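Long-range contacts in protein osa (Shigella flexneri, PDB 4O7K), which suppresses the oncogenicity of Agrobacterium tumefaciens and acts as a plasmid-encoded fertility inhibition factor of the ParB/Srx superfamily: residues A[43-48]-A[57-62]; A[118-123]-A[155-160]. The protein carries 1 engineered substitution. One frame throughout, in Å; residues are numbered along the deposited sequence.

Contact 1: A[43-48]-A[57-62]; sequences VVWRLP and MTASNA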
loop_
_atom_site.group_PDB
_atom_site.type_symbol
_atom_site.label_atom_id
_atom_site.label_comp_id
_atom_site.label_asym_id
_atom_site.label_seq_id
_atom_site.Cartn_x
_atom_site.Cartn_y
_atom_site.Cartn_z
ATOM N N VAL A 43 13.100 -7.598 -8.654
ATOM C CA VAL A 43 11.867 -7.061 -9.196
ATOM C C VAL A 43 11.726 -5.616 -8.743
ATOM O O VAL A 43 11.758 -5.326 -7.547
ATOM C CB VAL A 43 10.657 -7.878 -8.759
ATOM C CG1 VAL A 43 9.371 -7.246 -9.283
ATOM C CG2 VAL A 43 10.799 -9.310 -9.256
ATOM N N VAL A 44 11.607 -4.712 -9.710
ATOM C CA VAL A 44 11.448 -3.295 -9.417
ATOM C C VAL A 44 10.269 -2.726 -10.190
ATOM O O VAL A 44 10.091 -3.026 -11.374
ATOM C CB VAL A 44 12.724 -2.499 -9.764
ATOM C CG1 VAL A 44 12.476 -0.994 -9.632
ATOM C CG2 VAL A 44 13.875 -2.935 -8.863
ATOM N N TRP A 45 9.445 -1.931 -9.515
ATOM C CA TRP A 45 8.387 -1.192 -10.195
ATOM C C TRP A 45 8.674 0.295 -10.234
ATOM O O TRP A 45 9.203 0.863 -9.282
ATOM C CB TRP A 45 7.040 -1.378 -9.515
ATOM C CG TRP A 45 6.496 -2.743 -9.472
ATOM C CD1 TRP A 45 5.628 -3.309 -10.358
ATOM C CD2 TRP A 45 6.717 -3.715 -8.446
ATOM N NE1 TRP A 45 5.316 -4.588 -9.964
ATOM C CE2 TRP A 45 5.967 -4.860 -8.789
ATOM C CE3 TRP A 45 7.488 -3.733 -7.280
ATOM C CZ2 TRP A 45 5.963 -6.013 -7.999
ATOM C CZ3 TRP A 45 7.475 -4.883 -6.491
ATOM C CH2 TRP A 45 6.724 -6.004 -6.866
ATOM N N ARG A 46 8.296 0.914 -11.350
ATOM C CA ARG A 46 8.146 2.350 -11.429
ATOM C C ARG A 46 6.719 2.679 -11.017
ATOM O O ARG A 46 5.771 2.049 -11.492
ATOM C CB ARG A 46 8.435 2.853 -12.854
ATOM C CG ARG A 46 8.091 4.325 -13.062
ATOM C CD ARG A 46 8.159 4.769 -14.533
ATOM N NE ARG A 46 7.649 6.136 -14.646
ATOM C CZ ARG A 46 6.452 6.471 -15.121
ATOM N NH1 ARG A 46 5.620 5.548 -15.597
ATOM N NH2 ARG A 46 6.085 7.745 -15.123
ATOM N N LEU A 47 6.557 3.644 -10.121
ATOM C CA LEU A 47 5.215 4.054 -9.705
ATOM C C LEU A 47 5.002 5.515 -10.081
ATOM O O LEU A 47 5.736 6.385 -9.621
ATOM C CB LEU A 47 5.013 3.850 -8.190
ATOM C CG LEU A 47 4.934 2.418 -7.655
ATOM C CD1 LEU A 47 6.326 1.827 -7.585
ATOM C CD2 LEU A 47 4.324 2.411 -6.265
ATOM N N PRO A 48 4.007 5.784 -10.941
ATOM C CA PRO A 48 3.661 7.172 -11.259
ATOM C C PRO A 48 3.167 7.871 -10.000
ATOM O O PRO A 48 2.414 7.256 -9.241
ATOM C CB PRO A 48 2.531 7.044 -12.286
ATOM C CG PRO A 48 2.539 5.592 -12.727
ATOM C CD PRO A 48 3.103 4.816 -11.584
ATOM N N MET A 57 9.899 1.107 -6.291
ATOM C CA MET A 57 9.867 0.161 -5.193
ATOM C C MET A 57 10.357 -1.195 -5.662
ATOM O O MET A 57 10.396 -1.461 -6.866
ATOM C CB MET A 57 8.453 0.057 -4.601
ATOM C CG MET A 57 7.914 1.387 -4.090
ATOM S SD MET A 57 6.393 1.187 -3.140
ATOM C CE MET A 57 7.104 0.781 -1.549
ATOM N N THR A 58 10.725 -2.050 -4.709
ATOM C CA THR A 58 11.298 -3.345 -5.034
ATOM C C THR A 58 10.819 -4.441 -4.086
ATOM O O THR A 58 10.485 -4.175 -2.935
ATOM C CB THR A 58 12.840 -3.306 -4.995
ATOM O OG1 THR A 58 13.351 -4.601 -5.327
ATOM C CG2 THR A 58 13.335 -2.911 -3.602
ATOM N N ALA A 59 10.795 -5.675 -4.575
ATOM C CA ALA A 59 10.452 -6.822 -3.737
ATOM C C ALA A 59 11.706 -7.574 -3.288
ATOM O O ALA A 59 11.642 -8.763 -2.970
ATOM C CB ALA A 59 9.514 -7.762 -4.488
ATOM N N SER A 60 12.842 -6.881 -3.260
ATOM C CA SER A 60 14.118 -7.530 -2.985
ATOM C C SER A 60 14.161 -8.146 -1.592
ATOM O O SER A 60 14.875 -9.119 -1.362
ATOM C CB SER A 60 15.271 -6.536 -3.154
ATOM O OG SER A 60 15.240 -5.544 -2.151
ATOM N N ASN A 61 13.388 -7.586 -0.669
ATOM C CA ASN A 61 13.403 -8.059 0.704
ATOM C C ASN A 61 12.378 -9.168 0.945
ATOM O O ASN A 61 12.298 -9.720 2.037
ATOM C CB ASN A 61 13.161 -6.896 1.677
ATOM C CG ASN A 61 14.321 -5.880 1.702
ATOM O OD1 ASN A 61 14.260 -4.877 2.418
ATOM N ND2 ASN A 61 15.368 -6.134 0.920
ATOM N N ALA A 62 11.609 -9.513 -0.082
ATOM C CA ALA A 62 10.583 -10.548 0.044
ATOM C C ALA A 62 11.139 -11.978 0.042
ATOM O O ALA A 62 12.162 -12.263 -0.586
ATOM C CB ALA A 62 9.560 -10.398 -1.077
#

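Contact 2: A[118-123]-A[155-160]; sequences VPLADV and PVLSRD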
loop_
_atom_site.group_PDB
_atom_site.type_symbol
_atom_site.label_atom_id
_atom_site.label_comp_id
_atom_site.label_asym_id
_atom_site.label_seq_id
_atom_site.Cartn_x
_atom_site.Cartn_y
_atom_site.Cartn_z
ATOM N N VAL A 118 12.459 1.686 -2.883
ATOM C CA VAL A 118 11.941 1.408 -1.550
ATOM C C VAL A 118 11.334 0.000 -1.475
ATOM O O VAL A 118 10.468 -0.340 -2.271
ATOM C CB VAL A 118 10.878 2.446 -1.153
ATOM C CG1 VAL A 118 10.304 2.135 0.248
ATOM C CG2 VAL A 118 11.478 3.844 -1.196
ATOM N N PRO A 119 11.791 -0.824 -0.517
ATOM C CA PRO A 119 11.194 -2.158 -0.340
ATOM C C PRO A 119 9.704 -2.091 0.000
ATOM O O PRO A 119 9.247 -1.129 0.623
ATOM C CB PRO A 119 12.002 -2.752 0.818
ATOM C CG PRO A 119 13.319 -2.021 0.754
ATOM C CD PRO A 119 12.957 -0.623 0.362
ATOM N N LEU A 120 8.957 -3.102 -0.430
ATOM C CA LEU A 120 7.522 -3.161 -0.187
ATOM C C LEU A 120 7.188 -3.282 1.297
ATOM O O LEU A 120 7.969 -3.813 2.078
ATOM C CB LEU A 120 6.909 -4.349 -0.926
ATOM C CG LEU A 120 7.073 -4.333 -2.449
ATOM C CD1 LEU A 120 6.329 -5.529 -3.035
ATOM C CD2 LEU A 120 6.554 -3.025 -2.996
ATOM N N ALA A 121 6.006 -2.794 1.650
ATOM C CA ALA A 121 5.398 -3.044 2.948
ATOM C C ALA A 121 4.936 -4.488 3.057
ATOM O O ALA A 121 4.521 -5.104 2.066
ATOM C CB ALA A 121 4.227 -2.110 3.164
ATOM N N ASP A 122 5.012 -5.017 4.271
ATOM C CA ASP A 122 4.476 -6.338 4.607
ATOM C C ASP A 122 3.203 -6.177 5.429
ATOM O O ASP A 122 3.243 -5.672 6.550
ATOM C CB ASP A 122 5.509 -7.146 5.383
ATOM C CG ASP A 122 6.731 -7.472 4.548
ATOM O OD1 ASP A 122 6.710 -8.503 3.844
ATOM O OD2 ASP A 122 7.711 -6.697 4.595
ATOM N N VAL A 123 2.067 -6.569 4.857
ATOM C CA VAL A 123 0.785 -6.341 5.510
ATOM C C VAL A 123 0.016 -7.648 5.673
ATOM O O VAL A 123 0.425 -8.698 5.178
ATOM C CB VAL A 123 -0.098 -5.344 4.730
ATOM C CG1 VAL A 123 0.643 -4.009 4.520
ATOM C CG2 VAL A 123 -0.522 -5.954 3.405
ATOM N N PRO A 155 2.095 -2.163 -5.031
ATOM C CA PRO A 155 2.173 -3.536 -4.529
ATOM C C PRO A 155 2.455 -3.584 -3.029
ATOM O O PRO A 155 3.084 -2.669 -2.491
ATOM C CB PRO A 155 3.339 -4.142 -5.313
ATOM C CG PRO A 155 4.152 -2.982 -5.787
ATOM C CD PRO A 155 3.336 -1.731 -5.696
ATOM N N VAL A 156 1.978 -4.639 -2.384
ATOM C CA VAL A 156 2.301 -4.919 -0.990
ATOM C C VAL A 156 2.603 -6.408 -0.898
ATOM O O VAL A 156 2.286 -7.171 -1.817
ATOM C CB VAL A 156 1.160 -4.545 -0.020
ATOM C CG1 VAL A 156 0.916 -3.041 -0.006
ATOM C CG2 VAL A 156 -0.122 -5.300 -0.379
ATOM N N LEU A 157 3.221 -6.807 0.204
ATOM C CA LEU A 157 3.631 -8.192 0.425
ATOM C C LEU A 157 2.765 -8.874 1.479
ATOM O O LEU A 157 2.436 -8.276 2.495
ATOM C CB LEU A 157 5.096 -8.248 0.862
ATOM C CG LEU A 157 6.138 -7.943 -0.215
ATOM C CD1 LEU A 157 7.498 -7.791 0.439
ATOM C CD2 LEU A 157 6.154 -9.087 -1.221
ATOM N N SER A 158 2.414 -10.128 1.214
ATOM C CA SER A 158 1.583 -10.926 2.098
ATOM C C SER A 158 2.250 -12.272 2.336
ATOM O O SER A 158 2.908 -12.819 1.450
ATOM C CB SER A 158 0.190 -11.102 1.497
ATOM O OG SER A 158 -0.562 -12.066 2.198
ATOM N N ARG A 159 2.044 -12.808 3.535
ATOM C CA ARG A 159 2.793 -13.945 4.058
ATOM C C ARG A 159 2.479 -15.267 3.356
ATOM O O ARG A 159 3.308 -16.177 3.333
ATOM C CB ARG A 159 2.491 -14.067 5.567
ATOM C CG ARG A 159 3.646 -14.461 6.475
ATOM C CD ARG A 159 3.200 -14.418 7.951
ATOM N NE ARG A 159 2.777 -13.068 8.348
ATOM C CZ ARG A 159 1.735 -12.783 9.135
ATOM N NH1 ARG A 159 0.973 -13.751 9.643
ATOM N NH2 ARG A 159 1.451 -11.515 9.414
ATOM N N ASP A 160 1.274 -15.388 2.808
ATOM C CA ASP A 160 0.813 -16.663 2.258
ATOM C C ASP A 160 -0.344 -16.488 1.277
ATOM O O ASP A 160 -0.945 -15.415 1.190
ATOM C CB ASP A 160 0.395 -17.610 3.394
ATOM C CG ASP A 160 -0.662 -17.001 4.290
ATOM O OD1 ASP A 160 -1.847 -16.990 3.910
ATOM O OD2 ASP A 160 -0.301 -16.518 5.377
HETATM O O HOH W 1 4.484 -1.456 -0.300
HETATM O O HOH W 2 0.029 -11.440 5.069
#

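Contact 1: A[43-48]-A[57-62]
Val43 O ties the two strands of this beta hairpin together by accepting two hydrogen bonds. Ala59 N reaches it at 3.1 Å from one face of the carbonyl plane, and the hydroxyl Thr58 OG1 donates to it at 2.8 Å from the opposite face. Thr58 carries OG1 anti to its own backbone N (chi1 -180°), which swings the hydroxyl back across to the neighbouring strand. Further along, Trp45 and Met57 form an antiparallel hydrogen-bonded pair: Trp45 N donates to Met57 O at 2.9 Å and Met57 N donates to Trp45 O. Val44 and Thr58 make the non-hydrogen-bonded pair beside it, with CG2 of Val44 3.9 Å from Thr58 OG1.

The face carrying Trp45 and Met57 is densely filled. The far rim of the indole comes in at Ala59, with CZ3 and CH2 each 4.1 Å from Ala59 CB, while Val43 CG1 lies 3.8 Å above the plane of the Trp45 ring, off toward the rim. Leu47 CD1 meets Met57 CG at 3.9 Å and its CD2 meets the sulfur SD. By contrast, the more open side belongs to Arg46, whose NE makes a salt bridge to Asp54 OD2 and NH1 a hydrogen bond to Gln34 OE1, and to Ser60 and exposed Asn61 in the middle of the type I turn from Ala59 to Ala62.

Trp45 NE1 bonds Tyr70 OH, Val43 and Trp45 rest on Leu182 of helix 179-189, and strands 34-35 and 118-128 flank the hairpin in the mixed sheet.

Contact 2: A[118-123]-A[155-160]
Leu120 is the first residue of 118-123 to bury itself against 155-160, and its two methyls divide the work. CD2 reaches over to Pro155, 3.7 Å from ring atom CG, while CD1 lies 3.7 Å from Leu157 CG. The leucine side chain crosses each of these partners at about a right angle, packing between two residues that alternate along the other strand.

At Ala121 the backbone takes over. Its N meets the partner strand through water 1, which accepts from Ala121 N and donates to Pro155 O. Ala121 O then receives Leu157 N at 2.8 Å.

Asp122 is bridged to Leu157 through the backbones. Its side chain lies beside that of Leu157, both pointing the same way; with CG beside the backbone N (chi1 -66°), OD1 is brought to 3.4 Å from Leu157 CB, so a carboxylate oxygen of Asp122 lies against the aliphatic side chain of Leu157.

Val123 N closes the pairing by donating to Leu157 O at 2.9 Å. Its CG2 meets Val156 CG2 at 3.9 Å, the two valines crossing about perpendicularly. Water 2 donates to Val123 O and accepts from Arg159 N, just ahead of Asp160, the N-cap of helix 161-171.

Leu157 thus bonds through its N to Ala121 O and through its O to Val123 N, on either side of Asp122: a single bridge of the parallel type joining strand 118-128 to strand 153-158. The chemistry implies a short join between two sheets, with direct bonds and aliphatic packing at the middle and backbone polar atoms bridged by single waters at the ends, where the strands spread apart.

Contacts 1 and 2 lie about 10 Å apart, centre to centre, and meet directly through the shared mixed sheet, in which strand 55-58 runs beside and parallel to 118-128. Thr58 makes the polar connection: its N lies 3.0 Å from Val118 O and its O 3.1 Å from Leu120 N, both probable hydrogen bonds. Met57 also packs on Val118, and Asn61 on Pro119. Contact 1 therefore builds the hairpin of that sheet, and contact 2 carries the next strand across to 153-158, an outer strand of the separate antiparallel sheet. Trp45 touches both Leu120 and Pro155, one residue from each segment of contact 2. Both segments of contact 1 precede those of contact 2 in the sequence.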